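PDB 2JC5: exodeoxyribonuclease from Neisseria meningitidis, which probably cleaves the DNA backbone at apurinic or apyrimidinic sites in DNA repair, as a metal-dependent phosphodiesterase of the AP/ExoA family. Local coordinates for residues Ser6-Gly11 against Lys243-Ala248; Ser107-Ser112 against Asp149-His154; Tyr202-Asn207 against Val216-Asp221. All coordinates share one frame; numbering follows the deposited sequence.

Contact 1: residues Ser6-Gly11 against Lys243-Ala248. With MG (magnesium ion), chain B.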
loop_
_atom_site.group_PDB
_atom_site.type_symbol
_atom_site.label_atom_id
_atom_site.label_comp_id
_atom_site.label_asym_id
_atom_site.label_seq_id
_atom_site.Cartn_x
_atom_site.Cartn_y
_atom_site.Cartn_z
ATOM N N SER A 6 3.324 4.246 -3.587
ATOM C CA SER A 6 2.885 3.553 -2.382
ATOM C C SER A 6 4.131 3.159 -1.600
ATOM O O SER A 6 5.016 2.524 -2.148
ATOM C CB SER A 6 2.072 2.317 -2.738
ATOM O OG SER A 6 1.493 1.728 -1.582
ATOM N N ALA A 7 4.188 3.530 -0.327
ATOM C CA ALA A 7 5.356 3.219 0.485
ATOM C C ALA A 7 4.966 2.899 1.911
ATOM O O ALA A 7 4.394 3.734 2.620
ATOM C CB ALA A 7 6.363 4.374 0.451
ATOM N N ASN A 8 5.294 1.690 2.338
ATOM C CA ASN A 8 5.284 1.377 3.759
ATOM C C ASN A 8 6.588 1.892 4.324
ATOM O O ASN A 8 7.680 1.426 3.946
ATOM C CB ASN A 8 5.086 -0.124 4.000
ATOM C CG ASN A 8 5.191 -0.489 5.471
ATOM O OD1 ASN A 8 5.997 0.106 6.216
ATOM N ND2 ASN A 8 4.393 -1.459 5.906
ATOM N N VAL A 9 6.468 2.940 5.143
ATOM C CA VAL A 9 7.628 3.707 5.602
ATOM C C VAL A 9 8.279 3.181 6.871
ATOM O O VAL A 9 9.317 3.697 7.293
ATOM C CB VAL A 9 7.307 5.219 5.730
ATOM C CG1 VAL A 9 6.962 5.793 4.331
ATOM C CG2 VAL A 9 6.172 5.481 6.770
ATOM N N ASN A 10 7.693 2.135 7.466
ATOM C CA ASN A 10 8.269 1.531 8.666
ATOM C C ASN A 10 8.582 2.589 9.726
ATOM O O ASN A 10 9.674 2.632 10.278
ATOM C CB ASN A 10 9.528 0.735 8.293
ATOM C CG ASN A 10 9.952 -0.243 9.371
ATOM O OD1 ASN A 10 9.114 -0.844 10.054
ATOM N ND2 ASN A 10 11.261 -0.436 9.504
ATOM N N GLY A 11 7.598 3.436 9.994
ATOM C CA GLY A 11 7.749 4.537 10.920
ATOM C C GLY A 11 8.102 5.803 10.186
ATOM O O GLY A 11 9.223 5.936 9.673
ATOM N N LYS A 243 17.363 3.881 0.494
ATOM C CA LYS A 243 16.654 2.967 1.383
ATOM C C LYS A 243 16.077 3.746 2.552
ATOM O O LYS A 243 16.833 4.353 3.333
ATOM C CB LYS A 243 17.617 1.890 1.878
ATOM C CG LYS A 243 16.978 0.794 2.712
ATOM C CD LYS A 243 16.142 -0.110 1.855
ATOM C CE LYS A 243 15.898 -1.489 2.492
ATOM N NZ LYS A 243 14.614 -1.988 1.976
ATOM N N PHE A 244 14.742 3.736 2.661
ATOM C CA PHE A 244 14.007 4.524 3.653
ATOM C C PHE A 244 13.315 3.691 4.703
ATOM O O PHE A 244 12.791 4.236 5.677
ATOM C CB PHE A 244 12.883 5.312 2.968
ATOM C CG PHE A 244 13.322 6.108 1.778
ATOM C CD1 PHE A 244 14.286 7.080 1.900
ATOM C CD2 PHE A 244 12.733 5.926 0.542
ATOM C CE1 PHE A 244 14.665 7.843 0.801
ATOM C CE2 PHE A 244 13.128 6.675 -0.549
ATOM C CZ PHE A 244 14.099 7.642 -0.410
ATOM N N SER A 245 13.293 2.380 4.495
ATOM C CA SER A 245 12.358 1.515 5.157
ATOM C C SER A 245 12.762 0.082 4.825
ATOM O O SER A 245 13.608 -0.123 3.942
ATOM C CB SER A 245 10.947 1.789 4.603
ATOM O OG SER A 245 10.007 0.823 4.995
ATOM N N ASP A 246 12.146 -0.893 5.484
ATOM C CA ASP A 246 12.309 -2.298 5.065
ATOM C C ASP A 246 11.558 -2.610 3.776
ATOM O O ASP A 246 11.867 -3.605 3.132
ATOM C CB ASP A 246 11.981 -3.319 6.174
ATOM C CG ASP A 246 10.640 -3.123 6.811
ATOM O OD1 ASP A 246 9.978 -2.093 6.595
ATOM O OD2 ASP A 246 10.272 -4.045 7.554
ATOM N N HIS A 247 10.621 -1.739 3.387
ATOM C CA HIS A 247 9.991 -1.815 2.077
ATOM C C HIS A 247 10.629 -0.806 1.143
ATOM O O HIS A 247 11.252 0.164 1.594
ATOM C CB HIS A 247 8.514 -1.443 2.141
ATOM C CG HIS A 247 7.680 -2.341 2.996
ATOM N ND1 HIS A 247 6.725 -3.201 2.484
ATOM C CD2 HIS A 247 7.668 -2.525 4.336
ATOM C CE1 HIS A 247 6.144 -3.851 3.478
ATOM N NE2 HIS A 247 6.694 -3.459 4.613
ATOM N N ALA A 248 10.468 -1.048 -0.159
ATOM C CA ALA A 248 10.806 -0.065 -1.198
ATOM C C ALA A 248 9.532 0.587 -1.745
ATOM O O ALA A 248 8.509 -0.086 -1.895
ATOM C CB ALA A 248 11.576 -0.745 -2.336
HETATM MG MG MG B . 7.319 -2.192 9.500
HETATM O O HOH W 1 8.999 2.546 1.434
HETATM O O HOH W 2 6.230 -0.051 0.136
HETATM O O HOH W 3 7.565 -1.767 7.687
HETATM O O HOH W 4 12.009 3.700 8.203
HETATM O O HOH W 5 8.400 -3.900 9.359
HETATM O O HOH W 6 7.152 -2.534 11.305
HETATM O O HOH W 7 5.970 -3.313 8.997
#
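Asn8 and His247 meet flat against each other: the amide plane of Asn8 lies only 8° from the plane of the imidazole, and the stack is completed by a CH-pi contact in which Asn8 CB sits over the ring, 3.5 Å from its centroid. With CG anti to the backbone N (chi1 175°), the Asn8 amide is carried on across the ring toward CD2 and NE2. Its ND2 finds its hydrogen-bond partner beyond the two segments, in Asp149, while ND1 of His247 is bonded to Asp221, so each group of the stack is anchored by a different carboxylate.

One direct hydrogen bond joins the segments. Ser245 OG donates to the main-chain Asn8 O at 2.6 Å, tilted 24° from the carbonyl plane, and the same hydroxyl accepts from His247 N at 3.1 Å in an ST turn. On the facing segment an Asx turn bends the chain at the end of strand 2-8, with Asn8 OD1 accepting from Asn10 N at 2.9 Å.

Water supplies further links. One molecule bridges Asn8 N and Ala248 O; another donates both to Asn8 OD1 and, at 2.7 Å, to Asp246 OD1.

That last water is also a ligand of the magnesium ion, which Asn10 OD1 binds directly at 2.3 Å and Glu36 completes. Asp246 stands in the second shell, its OD2 accepting from a metal-bound water at 2.6 Å and from Trp204 NE1, which would hold the carboxylate in place beside the ion. Metal binding by Asn8 and His247 is only predicted, and His247 is predicted to be the proton acceptor of this enzyme. Together these residues form part of the metal-binding active site, as in other DNase I-like enzymes.

Contact 2: residues Ser107-Ser112 against Asp149-His154. With BCN (bicine), chain C.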
loop_
_atom_site.group_PDB
_atom_site.type_symbol
_atom_site.label_atom_id
_atom_site.label_comp_id
_atom_site.label_asym_id
_atom_site.label_seq_id
_atom_site.Cartn_x
_atom_site.Cartn_y
_atom_site.Cartn_z
ATOM N N SER A 107 -4.993 4.421 0.696
ATOM C CA SER A 107 -3.811 3.890 1.355
ATOM C C SER A 107 -4.293 2.844 2.366
ATOM O O SER A 107 -5.094 3.166 3.247
ATOM C CB SER A 107 -3.035 4.972 2.073
ATOM O OG SER A 107 -1.822 4.386 2.547
ATOM N N LEU A 108 -3.787 1.612 2.216
ATOM C CA LEU A 108 -4.228 0.442 2.956
ATOM C C LEU A 108 -3.054 -0.227 3.638
ATOM O O LEU A 108 -2.046 -0.472 3.001
ATOM C CB LEU A 108 -4.835 -0.569 1.977
ATOM C CG LEU A 108 -5.191 -1.951 2.552
ATOM C CD1 LEU A 108 -6.378 -1.887 3.487
ATOM C CD2 LEU A 108 -5.463 -2.962 1.432
ATOM N N TYR A 109 -3.202 -0.547 4.921
ATOM C CA TYR A 109 -2.219 -1.329 5.647
ATOM C C TYR A 109 -2.932 -2.557 6.190
ATOM O O TYR A 109 -3.620 -2.500 7.220
ATOM C CB TYR A 109 -1.580 -0.521 6.761
ATOM C CG TYR A 109 -0.480 -1.225 7.521
ATOM C CD1 TYR A 109 0.395 -2.108 6.898
ATOM C CD2 TYR A 109 -0.322 -1.005 8.862
ATOM C CE1 TYR A 109 1.389 -2.722 7.589
ATOM C CE2 TYR A 109 0.666 -1.632 9.569
ATOM C CZ TYR A 109 1.523 -2.488 8.937
ATOM O OH TYR A 109 2.520 -3.115 9.657
ATOM N N LEU A 110 -2.790 -3.662 5.462
ATOM C CA LEU A 110 -3.473 -4.907 5.808
ATOM C C LEU A 110 -2.750 -5.576 6.986
ATOM O O LEU A 110 -1.539 -5.554 7.038
ATOM C CB LEU A 110 -3.515 -5.800 4.574
ATOM C CG LEU A 110 -4.593 -6.859 4.480
ATOM C CD1 LEU A 110 -4.990 -7.078 3.014
ATOM C CD2 LEU A 110 -4.087 -8.146 5.122
ATOM N N PRO A 111 -3.483 -6.103 7.983
ATOM C CA PRO A 111 -2.818 -6.700 9.144
ATOM C C PRO A 111 -1.843 -7.817 8.781
ATOM O O PRO A 111 -2.118 -8.607 7.862
ATOM C CB PRO A 111 -3.990 -7.293 9.953
ATOM C CG PRO A 111 -5.166 -6.525 9.546
ATOM C CD PRO A 111 -4.950 -6.184 8.102
ATOM N N SER A 112 -0.717 -7.874 9.475
ATOM C CA SER A 112 0.215 -8.982 9.345
ATOM C C SER A 112 -0.196 -10.092 10.301
ATOM O O SER A 112 -0.790 -9.840 11.349
ATOM C CB SER A 112 1.636 -8.533 9.634
ATOM O OG SER A 112 1.699 -7.897 10.884
ATOM N N ASP A 149 0.248 -1.957 1.551
ATOM C CA ASP A 149 0.937 -3.146 1.990
ATOM C C ASP A 149 -0.144 -4.152 2.323
ATOM O O ASP A 149 -0.881 -3.982 3.292
ATOM C CB ASP A 149 1.780 -2.814 3.207
ATOM C CG ASP A 149 2.479 -4.008 3.810
ATOM O OD1 ASP A 149 2.325 -5.145 3.318
ATOM O OD2 ASP A 149 3.217 -3.805 4.811
ATOM N N TRP A 150 -0.285 -5.138 1.446
ATOM C CA TRP A 150 -1.338 -6.138 1.543
ATOM C C TRP A 150 -0.872 -7.358 2.313
ATOM O O TRP A 150 -1.682 -8.232 2.607
ATOM C CB TRP A 150 -1.834 -6.548 0.154
ATOM C CG TRP A 150 -2.546 -5.449 -0.599
ATOM C CD1 TRP A 150 -2.040 -4.233 -0.955
ATOM C CD2 TRP A 150 -3.884 -5.482 -1.099
ATOM N NE1 TRP A 150 -2.986 -3.503 -1.635
ATOM C CE2 TRP A 150 -4.120 -4.258 -1.758
ATOM C CE3 TRP A 150 -4.905 -6.438 -1.076
ATOM C CZ2 TRP A 150 -5.337 -3.961 -2.356
ATOM C CZ3 TRP A 150 -6.102 -6.140 -1.696
ATOM C CH2 TRP A 150 -6.306 -4.917 -2.310
ATOM N N ASN A 151 0.426 -7.447 2.599
ATOM C CA ASN A 151 0.971 -8.515 3.452
ATOM C C ASN A 151 0.701 -9.916 2.904
ATOM O O ASN A 151 0.732 -10.903 3.641
ATOM C CB ASN A 151 0.480 -8.348 4.905
ATOM C CG ASN A 151 1.418 -7.525 5.765
ATOM O OD1 ASN A 151 0.983 -6.650 6.531
ATOM N ND2 ASN A 151 2.690 -7.801 5.664
ATOM N N ILE A 152 0.543 -10.010 1.581
ATOM C CA ILE A 152 0.346 -11.307 0.913
ATOM C C ILE A 152 1.121 -11.274 -0.405
ATOM O O ILE A 152 0.974 -10.325 -1.165
ATOM C CB ILE A 152 -1.126 -11.589 0.600
ATOM C CG1 ILE A 152 -1.972 -11.617 1.877
ATOM C CG2 ILE A 152 -1.263 -12.913 -0.143
ATOM C CD1 ILE A 152 -3.467 -11.525 1.589
ATOM N N ALA A 153 1.951 -12.288 -0.639
ATOM C CA ALA A 153 2.574 -12.552 -1.939
ATOM C C ALA A 153 1.679 -13.548 -2.675
ATOM O O ALA A 153 1.255 -14.551 -2.101
ATOM C CB ALA A 153 3.992 -13.110 -1.766
ATOM N N HIS A 154 1.432 -13.296 -3.959
ATOM C CA HIS A 154 0.403 -14.051 -4.673
ATOM C C HIS A 154 0.889 -15.398 -5.225
ATOM O O HIS A 154 0.277 -16.432 -4.952
ATOM C CB HIS A 154 -0.163 -13.162 -5.781
ATOM C CG HIS A 154 -1.300 -13.759 -6.544
ATOM N ND1 HIS A 154 -1.639 -13.313 -7.804
ATOM C CD2 HIS A 154 -2.119 -14.800 -6.273
ATOM C CE1 HIS A 154 -2.660 -14.031 -8.254
ATOM N NE2 HIS A 154 -2.966 -14.943 -7.348
HETATM N N1 BCN C . 4.974 -10.934 6.547
HETATM C C1 BCN C . 3.519 -10.961 6.273
HETATM C C2 BCN C . 2.695 -11.245 7.506
HETATM O O21 BCN C . 1.436 -11.184 7.400
HETATM O O22 BCN C . 3.279 -11.520 8.567
HETATM C C3 BCN C . 5.556 -9.586 6.462
HETATM C C4 BCN C . 5.495 -8.933 7.829
HETATM O O4 BCN C . 6.081 -9.757 8.868
HETATM C C5 BCN C . 5.709 -11.890 5.645
HETATM C C6 BCN C . 6.956 -12.431 6.332
HETATM O O6 BCN C . 6.727 -12.707 7.716
#
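Tyr109 and Asp149 run side by side from the end of strand 103-109 and from just beyond its parallel neighbour 143-147, a pairing at the C-terminal end of the strands in the DNase I-like beta-sandwich, where this family carries its active site. Both are predicted catalytic residues. The backbone sets their alignment: Asp149 N donates to Leu108 O at 3.1 Å and Leu110 N to Asp149 O at 2.9 Å, the latter nearly straight. Each side chain has CG anti to its own backbone N (chi1 -176° and 176°), which sends ring and carboxylate in the same direction. Their planes are inclined by 44°, and Asp149 OD2, the oxygen bonded to Asn8, comes to the edge of the phenol ring, 3.5 Å from Tyr109 CE1. OD1 takes a weak bond from Asn151 N within its own segment.

Leu108 and Leu110 point away from this polar side and pack against Trp150, with helix 117-139 behind them. Leu110 also rests its CD2 methyl on Trp150 O, at 3.5 Å.

Beyond the strands the two segments flank the bicine pocket, to which both Ser112 and Asn151 contribute; Ser112 CA approaches bicine O21 to 3.2 Å. The indole of Trp150 is crossed at about a right angle by Leu108, whose CD2 methyl lies over the six-membered ring, 3.9 Å from its centroid.

Contact 3: residues Tyr202-Asn207 against Val216-Asp221. With BCN (bicine), chain C.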
loop_
_atom_site.group_PDB
_atom_site.type_symbol
_atom_site.label_atom_id
_atom_site.label_comp_id
_atom_site.label_asym_id
_atom_site.label_seq_id
_atom_site.Cartn_x
_atom_site.Cartn_y
_atom_site.Cartn_z
ATOM N N TYR A 202 10.027 -7.506 -6.066
ATOM C CA TYR A 202 9.957 -7.531 -4.601
ATOM C C TYR A 202 9.941 -6.106 -4.052
ATOM O O TYR A 202 10.611 -5.219 -4.569
ATOM C CB TYR A 202 11.146 -8.263 -3.959
ATOM C CG TYR A 202 11.490 -9.629 -4.483
ATOM C CD1 TYR A 202 10.524 -10.504 -4.952
ATOM C CD2 TYR A 202 12.811 -10.071 -4.479
ATOM C CE1 TYR A 202 10.862 -11.784 -5.419
ATOM C CE2 TYR A 202 13.154 -11.333 -4.944
ATOM C CZ TYR A 202 12.186 -12.179 -5.423
ATOM O OH TYR A 202 12.564 -13.408 -5.896
ATOM N N THR A 203 9.192 -5.931 -2.968
ATOM C CA THR A 203 9.006 -4.650 -2.299
ATOM C C THR A 203 9.334 -4.679 -0.812
ATOM O O THR A 203 9.306 -3.627 -0.187
ATOM C CB THR A 203 7.550 -4.141 -2.452
ATOM O OG1 THR A 203 6.638 -5.056 -1.830
ATOM C CG2 THR A 203 7.187 -3.957 -3.921
ATOM N N TRP A 204 9.663 -5.856 -0.260
ATOM C CA TRP A 204 9.987 -5.987 1.161
ATOM C C TRP A 204 11.074 -7.013 1.398
ATOM O O TRP A 204 11.094 -8.065 0.757
ATOM C CB TRP A 204 8.737 -6.405 1.947
ATOM C CG TRP A 204 9.005 -6.587 3.412
ATOM C CD1 TRP A 204 9.149 -5.616 4.353
ATOM C CD2 TRP A 204 9.157 -7.829 4.089
ATOM N NE1 TRP A 204 9.396 -6.177 5.581
ATOM C CE2 TRP A 204 9.394 -7.540 5.451
ATOM C CE3 TRP A 204 9.114 -9.160 3.680
ATOM C CZ2 TRP A 204 9.606 -8.530 6.403
ATOM C CZ3 TRP A 204 9.331 -10.143 4.628
ATOM C CH2 TRP A 204 9.575 -9.817 5.980
ATOM N N TRP A 205 11.970 -6.694 2.336
ATOM C CA TRP A 205 13.005 -7.603 2.821
ATOM C C TRP A 205 13.059 -7.388 4.320
ATOM O O TRP A 205 12.880 -6.256 4.771
ATOM C CB TRP A 205 14.367 -7.268 2.215
ATOM C CG TRP A 205 14.384 -7.216 0.719
ATOM C CD1 TRP A 205 14.886 -8.174 -0.132
ATOM C CD2 TRP A 205 13.866 -6.168 -0.126
ATOM N NE1 TRP A 205 14.722 -7.769 -1.435
ATOM C CE2 TRP A 205 14.099 -6.552 -1.460
ATOM C CE3 TRP A 205 13.250 -4.935 0.121
ATOM C CZ2 TRP A 205 13.716 -5.763 -2.535
ATOM C CZ3 TRP A 205 12.878 -4.160 -0.942
ATOM C CH2 TRP A 205 13.120 -4.567 -2.255
ATOM N N SER A 206 13.326 -8.434 5.103
ATOM C CA SER A 206 13.148 -8.301 6.545
ATOM C C SER A 206 14.133 -7.379 7.256
ATOM O O SER A 206 13.848 -6.922 8.362
ATOM C CB SER A 206 13.121 -9.655 7.232
ATOM O OG SER A 206 14.393 -10.229 7.317
ATOM N N ASN A 207 15.290 -7.116 6.666
ATOM C CA ASN A 207 16.217 -6.144 7.223
ATOM C C ASN A 207 17.075 -5.576 6.086
ATOM O O ASN A 207 16.999 -6.052 4.932
ATOM C CB ASN A 207 17.048 -6.802 8.344
ATOM C CG ASN A 207 17.880 -7.963 7.838
ATOM O OD1 ASN A 207 18.709 -7.782 6.943
ATOM N ND2 ASN A 207 17.658 -9.167 8.393
ATOM N N VAL A 216 16.419 -11.574 -0.388
ATOM C CA VAL A 216 15.392 -12.470 0.155
ATOM C C VAL A 216 14.109 -11.656 0.286
ATOM O O VAL A 216 13.688 -11.273 1.369
ATOM C CB VAL A 216 15.829 -13.096 1.499
ATOM C CG1 VAL A 216 14.850 -14.182 1.906
ATOM C CG2 VAL A 216 17.238 -13.689 1.373
ATOM N N GLY A 217 13.528 -11.345 -0.863
ATOM C CA GLY A 217 12.440 -10.399 -0.929
ATOM C C GLY A 217 11.078 -11.015 -1.138
ATOM O O GLY A 217 10.935 -12.188 -1.525
ATOM N N TRP A 218 10.071 -10.182 -0.883
ATOM C CA TRP A 218 8.694 -10.517 -1.137
ATOM C C TRP A 218 8.031 -9.328 -1.804
ATOM O O TRP A 218 8.295 -8.187 -1.422
ATOM C CB TRP A 218 7.919 -10.746 0.165
ATOM C CG TRP A 218 8.383 -11.818 1.098
ATOM C CD1 TRP A 218 9.635 -11.996 1.627
ATOM C CD2 TRP A 218 7.543 -12.797 1.718
ATOM N NE1 TRP A 218 9.630 -13.067 2.489
ATOM C CE2 TRP A 218 8.357 -13.566 2.575
ATOM C CE3 TRP A 218 6.177 -13.113 1.611
ATOM C CZ2 TRP A 218 7.854 -14.626 3.321
ATOM C CZ3 TRP A 218 5.677 -14.144 2.369
ATOM C CH2 TRP A 218 6.512 -14.902 3.202
ATOM N N ARG A 219 7.133 -9.585 -2.753
ATOM C CA ARG A 219 6.293 -8.528 -3.304
ATOM C C ARG A 219 4.955 -8.555 -2.556
ATOM O O ARG A 219 4.059 -9.360 -2.854
ATOM C CB ARG A 219 6.073 -8.707 -4.804
ATOM C CG ARG A 219 5.345 -7.517 -5.417
ATOM C CD ARG A 219 5.274 -7.642 -6.898
ATOM N NE ARG A 219 4.345 -8.681 -7.308
ATOM C CZ ARG A 219 3.080 -8.471 -7.652
ATOM N NH1 ARG A 219 2.564 -7.234 -7.641
ATOM N NH2 ARG A 219 2.336 -9.507 -8.016
ATOM N N ILE A 220 4.853 -7.709 -1.536
ATOM C CA ILE A 220 3.648 -7.625 -0.708
ATOM C C ILE A 220 2.954 -6.259 -0.788
ATOM O O ILE A 220 1.891 -6.087 -0.191
ATOM C CB ILE A 220 3.925 -8.037 0.753
ATOM C CG1 ILE A 220 5.031 -7.173 1.367
ATOM C CG2 ILE A 220 4.258 -9.530 0.825
ATOM C CD1 ILE A 220 5.236 -7.403 2.882
ATOM N N ASP A 221 3.551 -5.313 -1.518
ATOM C CA ASP A 221 2.973 -3.995 -1.754
ATOM C C ASP A 221 2.425 -3.981 -3.164
ATOM O O ASP A 221 3.050 -4.527 -4.080
ATOM C CB ASP A 221 4.035 -2.923 -1.570
ATOM C CG ASP A 221 4.591 -2.906 -0.153
ATOM O OD1 ASP A 221 3.981 -2.236 0.723
ATOM O OD2 ASP A 221 5.632 -3.556 0.108
HETATM N N1 BCN C . 4.974 -10.934 6.547
HETATM C C1 BCN C . 3.519 -10.961 6.273
HETATM C C2 BCN C . 2.695 -11.245 7.506
HETATM O O21 BCN C . 1.436 -11.184 7.400
HETATM O O22 BCN C . 3.279 -11.520 8.567
HETATM C C3 BCN C . 5.556 -9.586 6.462
HETATM C C4 BCN C . 5.495 -8.933 7.829
HETATM O O4 BCN C . 6.081 -9.757 8.868
HETATM C C5 BCN C . 5.709 -11.890 5.645
HETATM C C6 BCN C . 6.956 -12.431 6.332
HETATM O O6 BCN C . 6.727 -12.707 7.716
HETATM O O HOH W 8 13.507 -11.211 4.060
#
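Tyr202-Asn207 and Val216-Asp221 pair as a short antiparallel stretch that opens with a classic beta bulge: Thr203 and Trp204 both face Trp218. Trp218 O is gripped by two donors, Thr203 N and Trp204 N, each at 2.9 Å; the first comes from above the carbonyl plane, the second nearly in line with the C=O bond. Trp218 N returns a bond to Trp204 O.

Two rings close in on Gly217. Tyr202 lays a face over its peptide, and Trp205 brings CD1 to 3.4 Å from Gly217 CA.

Trp204 and Trp218 share one side of the pairing and form a T-shaped stack, the six-membered edge of Trp204 directed at the Trp218 face with planes at 71° and Trp204 CE3 3.5 Å from Trp218 CD1. Bicine rests in the angle between them, its C6 reaching to 3.7 Å from Trp204 CZ3. On the bicine side of Trp204, Ile220 CD1 packs against CB.

Past the bulge lies Asp221, predicted to be important for catalysis, whose OD2 is shared between Thr203 OG1 and the His247 imidazole. Thr203 OG1 lies between its backbone N and carbonyl carbon (chi1 62°), where it takes the Ile220 N-H at 3.2 Å and donates to the anti lone pair of Asp221 OD2 at 2.6 Å.

In the fold
Contact 1 closes the longest loop of the three, and contacts 2 and 3 are nested in it one after the other. Their centres lie about 10 to 13 Å apart. Contact 1 joins the end of strand 2-8 to the loop leading into strand 250-254, its neighbour in the six-stranded sheet, whereas contacts 2 and 3 reach the second sheet, through strands 103-109 and 217-225, so the active site forms where the two sheets' loops converge. Two carboxylates, one from contact 2 and one from contact 3, tie both to contact 1, and Trp150 N bonds to Ile220 O between contacts 2 and 3. Magnesium lies at contact 1; bicine touches contacts 2 and 3, a neighbouring pocket.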